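Local coordinates for NAD-dependent dehydrogenase (Rhizobium meliloti, PDB 4Z0P), which probably reduces glyoxylate and hydroxypyruvate with NADPH as hydride donor, and here holds both NADPH and the small dicarboxylate oxalate, at residues 13-16 with 17-20; 298-301 with 302-305. All blocks are in the same frame, centred on the assembly; numbering follows the deposited sequence.

Interaction 1 of 2, residues 13-16 with 17-20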
ATOM      1  N   LYS A  13      -3.003  23.933 -15.883  1.00 22.24           N
ATOM      2  CA  LYS A  13      -2.990  24.382 -14.502  1.00 23.49           C
ATOM      3  C   LYS A  13      -2.441  23.254 -13.638  1.00 25.65           C
ATOM      4  O   LYS A  13      -3.173  22.615 -12.897  1.00 27.62           O
ATOM      5  CB  LYS A  13      -4.378  24.823 -14.047  1.00 29.27           C
ATOM      6  CG  LYS A  13      -4.431  25.550 -12.725  1.00 36.79           C
ATOM      7  CD  LYS A  13      -5.653  26.474 -12.666  1.00 58.55           C
ATOM      8  CE  LYS A  13      -5.881  27.068 -11.281  1.00 70.35           C
ATOM      9  NZ  LYS A  13      -6.676  26.164 -10.404  1.00134.98           N
ATOM     10  N   PHE A  14      -1.141  23.014 -13.778  1.00 25.81           N
ATOM     11  CA  PHE A  14      -0.392  22.028 -13.018  1.00 26.83           C
ATOM     12  C   PHE A  14       0.611  22.816 -12.172  1.00 38.08           C
ATOM     13  O   PHE A  14       0.694  24.046 -12.267  1.00 32.35           O
ATOM     14  CB  PHE A  14       0.413  21.126 -13.964  1.00 29.02           C
ATOM     15  CG  PHE A  14      -0.399  20.172 -14.795  1.00 28.85           C
ATOM     16  CD1 PHE A  14      -1.741  19.885 -14.545  1.00 34.97           C
ATOM     17  CD2 PHE A  14       0.237  19.499 -15.826  1.00 28.27           C
ATOM     18  CE1 PHE A  14      -2.421  18.968 -15.336  1.00 45.40           C
ATOM     19  CE2 PHE A  14      -0.447  18.595 -16.611  1.00 31.32           C
ATOM     20  CZ  PHE A  14      -1.770  18.343 -16.383  1.00 28.22           C
ATOM     21  N   ILE A  15       1.413  22.110 -11.383  1.00 30.43           N
ATOM     22  CA  ILE A  15       2.505  22.760 -10.634  1.00 27.91           C
ATOM     23  C   ILE A  15       3.446  23.441 -11.640  1.00 25.56           C
ATOM     24  O   ILE A  15       3.977  22.779 -12.551  1.00 30.53           O
ATOM     25  CB  ILE A  15       3.236  21.737  -9.730  1.00 30.99           C
ATOM     26  CG1 ILE A  15       2.301  21.284  -8.603  1.00 35.85           C
ATOM     27  CG2 ILE A  15       4.494  22.342  -9.135  1.00 33.24           C
ATOM     28  CD1 ILE A  15       2.724  20.010  -7.900  1.00 36.76           C
ATOM     29  N   PRO A  16       3.615  24.789 -11.554  1.00 32.10           N
ATOM     30  CA  PRO A  16       4.323  25.512 -12.630  1.00 37.76           C
ATOM     31  C   PRO A  16       5.744  25.030 -12.889  1.00 32.30           C
ATOM     32  O   PRO A  16       6.131  24.890 -14.034  1.00 37.07           O
ATOM     33  CB  PRO A  16       4.357  26.969 -12.142  1.00 45.71           C
ATOM     34  CG  PRO A  16       3.283  27.073 -11.121  1.00 50.02           C
ATOM     35  CD  PRO A  16       3.039  25.707 -10.555  1.00 37.81           C
ATOM     36  N   GLU A  17       6.477  24.730 -11.822  1.00 32.76           N
ATOM     37  CA  GLU A  17       7.859  24.258 -11.934  1.00 40.89           C
ATOM     38  C   GLU A  17       7.935  22.961 -12.753  1.00 36.64           C
ATOM     39  O   GLU A  17       8.895  22.750 -13.478  1.00 35.51           O
ATOM     40  CB  GLU A  17       8.503  24.061 -10.551  1.00 44.61           C
ATOM     41  CG  GLU A  17       8.730  25.353  -9.759  1.00 69.94           C
ATOM     42  CD  GLU A  17       7.473  25.978  -9.145  1.00126.81           C
ATOM     43  OE1 GLU A  17       6.386  25.335  -9.119  1.00 46.59           O
ATOM     44  OE2 GLU A  17       7.572  27.142  -8.688  1.00 67.55           O
ATOM     45  N   GLU A  18       6.920  22.105 -12.650  1.00 34.67           N
ATOM     46  CA  GLU A  18       6.895  20.852 -13.438  1.00 30.91           C
ATOM     47  C   GLU A  18       6.679  21.115 -14.923  1.00 29.64           C
ATOM     48  O   GLU A  18       7.317  20.484 -15.773  1.00 28.77           O
ATOM     49  CB  GLU A  18       5.810  19.899 -12.914  1.00 29.01           C
ATOM     50  CG  GLU A  18       6.096  19.418 -11.509  1.00 32.33           C
ATOM     51  CD  GLU A  18       5.167  18.305 -11.056  1.00 36.24           C
ATOM     52  OE1 GLU A  18       4.476  17.699 -11.903  1.00 45.31           O
ATOM     53  OE2 GLU A  18       5.172  18.022  -9.847  1.00 38.86           O
ATOM     54  N   VAL A  19       5.773  22.040 -15.240  1.00 26.55           N
ATOM     55  CA  VAL A  19       5.507  22.373 -16.642  1.00 28.44           C
ATOM     56  C   VAL A  19       6.753  23.041 -17.255  1.00 28.91           C
ATOM     57  O   VAL A  19       7.219  22.633 -18.318  1.00 28.32           O
ATOM     58  CB  VAL A  19       4.264  23.269 -16.816  1.00 28.30           C
ATOM     59  CG1 VAL A  19       4.068  23.644 -18.294  1.00 27.55           C
ATOM     60  CG2 VAL A  19       3.018  22.553 -16.295  1.00 29.52           C
ATOM     61  N   GLU A  20       7.314  23.996 -16.530  1.00 30.51           N
ATOM     62  CA  GLU A  20       8.500  24.725 -16.983  1.00 40.04           C
ATOM     63  C   GLU A  20       9.655  23.775 -17.253  1.00 38.47           C
ATOM     64  O   GLU A  20      10.282  23.850 -18.301  1.00 37.01           O
ATOM     65  CB  GLU A  20       8.938  25.736 -15.931  1.00 36.98           C
ATOM     66  CG  GLU A  20       7.976  26.897 -15.715  1.00 52.29           C
ATOM     67  CD  GLU A  20       8.174  27.598 -14.374  1.00102.29           C
ATOM     68  OE1 GLU A  20       9.146  27.303 -13.642  1.00 60.51           O
ATOM     69  OE2 GLU A  20       7.345  28.459 -14.040  1.00 54.04           O
TER
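With CG1 of I15 turned beside the backbone N (chi1 -68°), CG2 swings beside the carbonyl carbon; E18 likewise keeps CG beside its own N, and the two side chains come against each other at the N-terminal start of helix 16-23. I15 is the N-cap residue here, and P16, whose ring nitrogen has no hydrogen to give, opens the first turn. The loop comes straight off strand 8-12, so this is the strand-to-helix turn of a beta-alpha unit in the domain built on the five-stranded parallel sheet.

The E18 chain runs extended beyond CG and crosses I15 at a slant, with CG 4.1 Å from both I15 CB and I15 CG2. Its carboxylate reaches the far end of the isoleucine, where OE2 lies 3.7 Å from I15 CD1. That same OE2 is hydrogen-bonded to S134 OG of the second subunit, and I15 also packs on S134 of that subunit, so the helix start belongs to the dimer interface. E17 bends at chi2 (75°), folding its carboxylate back until OE1 is 3.5 Å from I15 CG2 and close to the P16 ring.

On the loop side, F14 and V19 cross at about a right angle, F14 CB meeting V19 CG2 at 3.8 Å. The F14 ring goes on to meet W54, an oxalate-pocket residue, and touches V290 and L293 of helix 290-305; its side chain is about 6 Å from a bound oxalate.

The backbone settles into helix gradually. I15 O receives two weak bonds, from E18 N and V19 N, and the first full i to i+4 bond is nearly straight: E20 N to P16 O, 2.9 Å, with an N-H...O angle of 173°.

Interaction 2 of 2, residues 298-301 with 302-305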
ATOM      1  N   GLU A 298       3.239  14.606 -28.596  1.00 25.46           N
ATOM      2  CA  GLU A 298       4.136  14.523 -29.756  1.00 26.45           C
ATOM      3  C   GLU A 298       3.815  13.319 -30.645  1.00 31.08           C
ATOM      4  O   GLU A 298       3.757  13.431 -31.883  1.00 29.92           O
ATOM      5  CB  GLU A 298       5.586  14.438 -29.321  1.00 33.58           C
ATOM      6  CG  GLU A 298       6.164  15.745 -28.851  1.00 35.33           C
ATOM      7  CD  GLU A 298       7.453  15.581 -28.068  1.00 88.21           C
ATOM      8  OE1 GLU A 298       8.073  14.501 -28.123  1.00 50.93           O
ATOM      9  OE2 GLU A 298       7.846  16.547 -27.386  1.00 41.63           O
ATOM     10  N   HIS A 299       3.605  12.174 -30.001  1.00 29.94           N
ATOM     11  CA  HIS A 299       3.329  10.911 -30.711  1.00 32.08           C
ATOM     12  C   HIS A 299       2.015  11.007 -31.479  1.00 30.78           C
ATOM     13  O   HIS A 299       1.956  10.636 -32.654  1.00 33.10           O
ATOM     14  CB  HIS A 299       3.331   9.730 -29.724  1.00 35.06           C
ATOM     15  CG  HIS A 299       3.039   8.398 -30.354  1.00 45.52           C
ATOM     16  ND1 HIS A 299       3.858   7.825 -31.303  1.00 54.44           N
ATOM     17  CD2 HIS A 299       2.021   7.524 -30.159  1.00 49.94           C
ATOM     18  CE1 HIS A 299       3.354   6.662 -31.676  1.00 61.96           C
ATOM     19  NE2 HIS A 299       2.237   6.456 -31.000  1.00 49.72           N
ATOM     20  N   GLN A 300       0.984  11.557 -30.838  1.00 27.38           N
ATOM     21  CA  GLN A 300      -0.325  11.719 -31.486  1.00 30.94           C
ATOM     22  C   GLN A 300      -0.295  12.731 -32.623  1.00 29.50           C
ATOM     23  O   GLN A 300      -0.914  12.496 -33.667  1.00 29.69           O
ATOM     24  CB  GLN A 300      -1.414  12.080 -30.468  1.00 28.51           C
ATOM     25  CG  GLN A 300      -1.693  10.960 -29.473  1.00 27.44           C
ATOM     26  CD  GLN A 300      -2.006   9.608 -30.138  1.00 31.92           C
ATOM     27  OE1 GLN A 300      -2.800   9.536 -31.072  1.00 34.31           O
ATOM     28  NE2 GLN A 300      -1.375   8.535 -29.659  1.00 35.83           N
ATOM     29  N   ILE A 301       0.418  13.841 -32.429  1.00 25.73           N
ATOM     30  CA  ILE A 301       0.627  14.807 -33.518  1.00 29.72           C
ATOM     31  C   ILE A 301       1.281  14.095 -34.719  1.00 32.09           C
ATOM     32  O   ILE A 301       0.847  14.279 -35.857  1.00 32.03           O
ATOM     33  CB  ILE A 301       1.476  16.021 -33.081  1.00 27.67           C
ATOM     34  CG1 ILE A 301       0.661  16.930 -32.161  1.00 26.17           C
ATOM     35  CG2 ILE A 301       1.936  16.829 -34.297  1.00 31.11           C
ATOM     36  CD1 ILE A 301       1.446  18.010 -31.436  1.00 25.41           C
ATOM     37  N   ALA A 302       2.306  13.280 -34.473  1.00 30.76           N
ATOM     38  CA  ALA A 302       3.010  12.614 -35.572  1.00 34.10           C
ATOM     39  C   ALA A 302       2.083  11.651 -36.308  1.00 35.62           C
ATOM     40  O   ALA A 302       2.093  11.577 -37.547  1.00 35.82           O
ATOM     41  CB  ALA A 302       4.255  11.892 -35.068  1.00 36.22           C
ATOM     42  N   ARG A 303       1.271  10.919 -35.559  1.00 31.67           N
ATOM     43  CA  ARG A 303       0.265  10.051 -36.171  1.00 36.77           C
ATOM     44  C   ARG A 303      -0.709  10.863 -37.037  1.00 35.93           C
ATOM     45  O   ARG A 303      -0.971  10.511 -38.182  1.00 37.75           O
ATOM     46  CB  ARG A 303      -0.510   9.266 -35.108  1.00 34.75           C
ATOM     47  CG  ARG A 303       0.289   8.170 -34.412  1.00 34.24           C
ATOM     48  CD  ARG A 303      -0.560   7.482 -33.345  1.00 34.61           C
ATOM     49  NE  ARG A 303      -1.695   6.775 -33.936  1.00 38.79           N
ATOM     50  CZ  ARG A 303      -1.649   5.554 -34.471  1.00 47.40           C
ATOM     51  NH1 ARG A 303      -0.518   4.848 -34.498  1.00 42.30           N
ATOM     52  NH2 ARG A 303      -2.751   5.030 -34.994  1.00 45.51           N
ATOM     53  N   PHE A 304      -1.231  11.945 -36.473  1.00 31.51           N
ATOM     54  CA  PHE A 304      -2.204  12.806 -37.145  1.00 34.80           C
ATOM     55  C   PHE A 304      -1.670  13.311 -38.471  1.00 39.35           C
ATOM     56  O   PHE A 304      -2.332  13.189 -39.514  1.00 38.99           O
ATOM     57  CB  PHE A 304      -2.549  13.994 -36.239  1.00 34.36           C
ATOM     58  CG  PHE A 304      -3.657  14.865 -36.761  1.00 30.66           C
ATOM     59  CD1 PHE A 304      -4.959  14.378 -36.852  1.00 34.70           C
ATOM     60  CD2 PHE A 304      -3.407  16.178 -37.154  1.00 33.04           C
ATOM     61  CE1 PHE A 304      -5.991  15.181 -37.331  1.00 42.98           C
ATOM     62  CE2 PHE A 304      -4.439  16.992 -37.636  1.00 37.14           C
ATOM     63  CZ  PHE A 304      -5.731  16.491 -37.721  1.00 40.11           C
ATOM     64  N   GLU A 305      -0.456  13.854 -38.433  1.00 33.22           N
ATOM     65  CA  GLU A 305       0.154  14.438 -39.628  1.00 37.74           C
ATOM     66  C   GLU A 305       0.600  13.409 -40.674  1.00 37.67           C
ATOM     67  O   GLU A 305       0.769  13.759 -41.839  1.00 40.75           O
ATOM     68  CB  GLU A 305       1.312  15.358 -39.245  1.00 35.20           C
ATOM     69  CG  GLU A 305       0.820  16.544 -38.419  1.00 33.64           C
ATOM     70  CD  GLU A 305       1.869  17.588 -38.146  1.00 40.98           C
ATOM     71  OE1 GLU A 305       3.040  17.388 -38.535  1.00 40.63           O
ATOM     72  OE2 GLU A 305       1.512  18.627 -37.544  1.00 34.34           O
TER
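E305 OE2 is gripped twice, by a hydrogen bond with Y50 OH and a salt bridge with R30 NH2, while it rests 3.7 Å from I301 CG2. The I301 and E305 side chains lie side by side in the closing turns of helix 290-305, and their backbones are joined as well: E305 N bonds I301 O at 2.9 Å, with an N-H...O angle of 167°. The bonds from A302 N, R303 N and F304 N to the carbonyls four residues earlier complete a regular alpha-helical run.

R303 touches both H299 and Q300. Its CG sits over one face of the H299 ring, offset toward the rim, and CD lies 3.8 Å from both H299 NE2 and Q300 OE1. The R303 chain bends at chi3; its guanidinium plane stands 36° from the Q300 amide and 45° from the imidazole. R303 NH2 bonds P309 O and Q300 NE2 bonds E311 OE1, both in the segment after the helix.

Toward the sheet, I301 and Q300 pack on F71, F304 on V69, and both I301 and F304 on Y50, setting the helix against strands 50-54 and 69-72.

How the interactions relate
From the N terminus, strand 8-12 runs into interaction 1, where the chain turns directly into helix 16-23. Interaction 2 comes about 280 residues later, in the last turns of helix 290-305, after the chain has passed through the NADPH-binding sheet and returned. Both are local contacts, the first at a helix start, the second within a helix, and neither closes a long loop; they follow in series, neither enclosing nor crossing the other. The centres of interaction 1 and interaction 2 are about 23 Å apart, with no touch between them. Helix 290-305 relates them indirectly, since it serves the five-stranded sheet near both its beginning and its end.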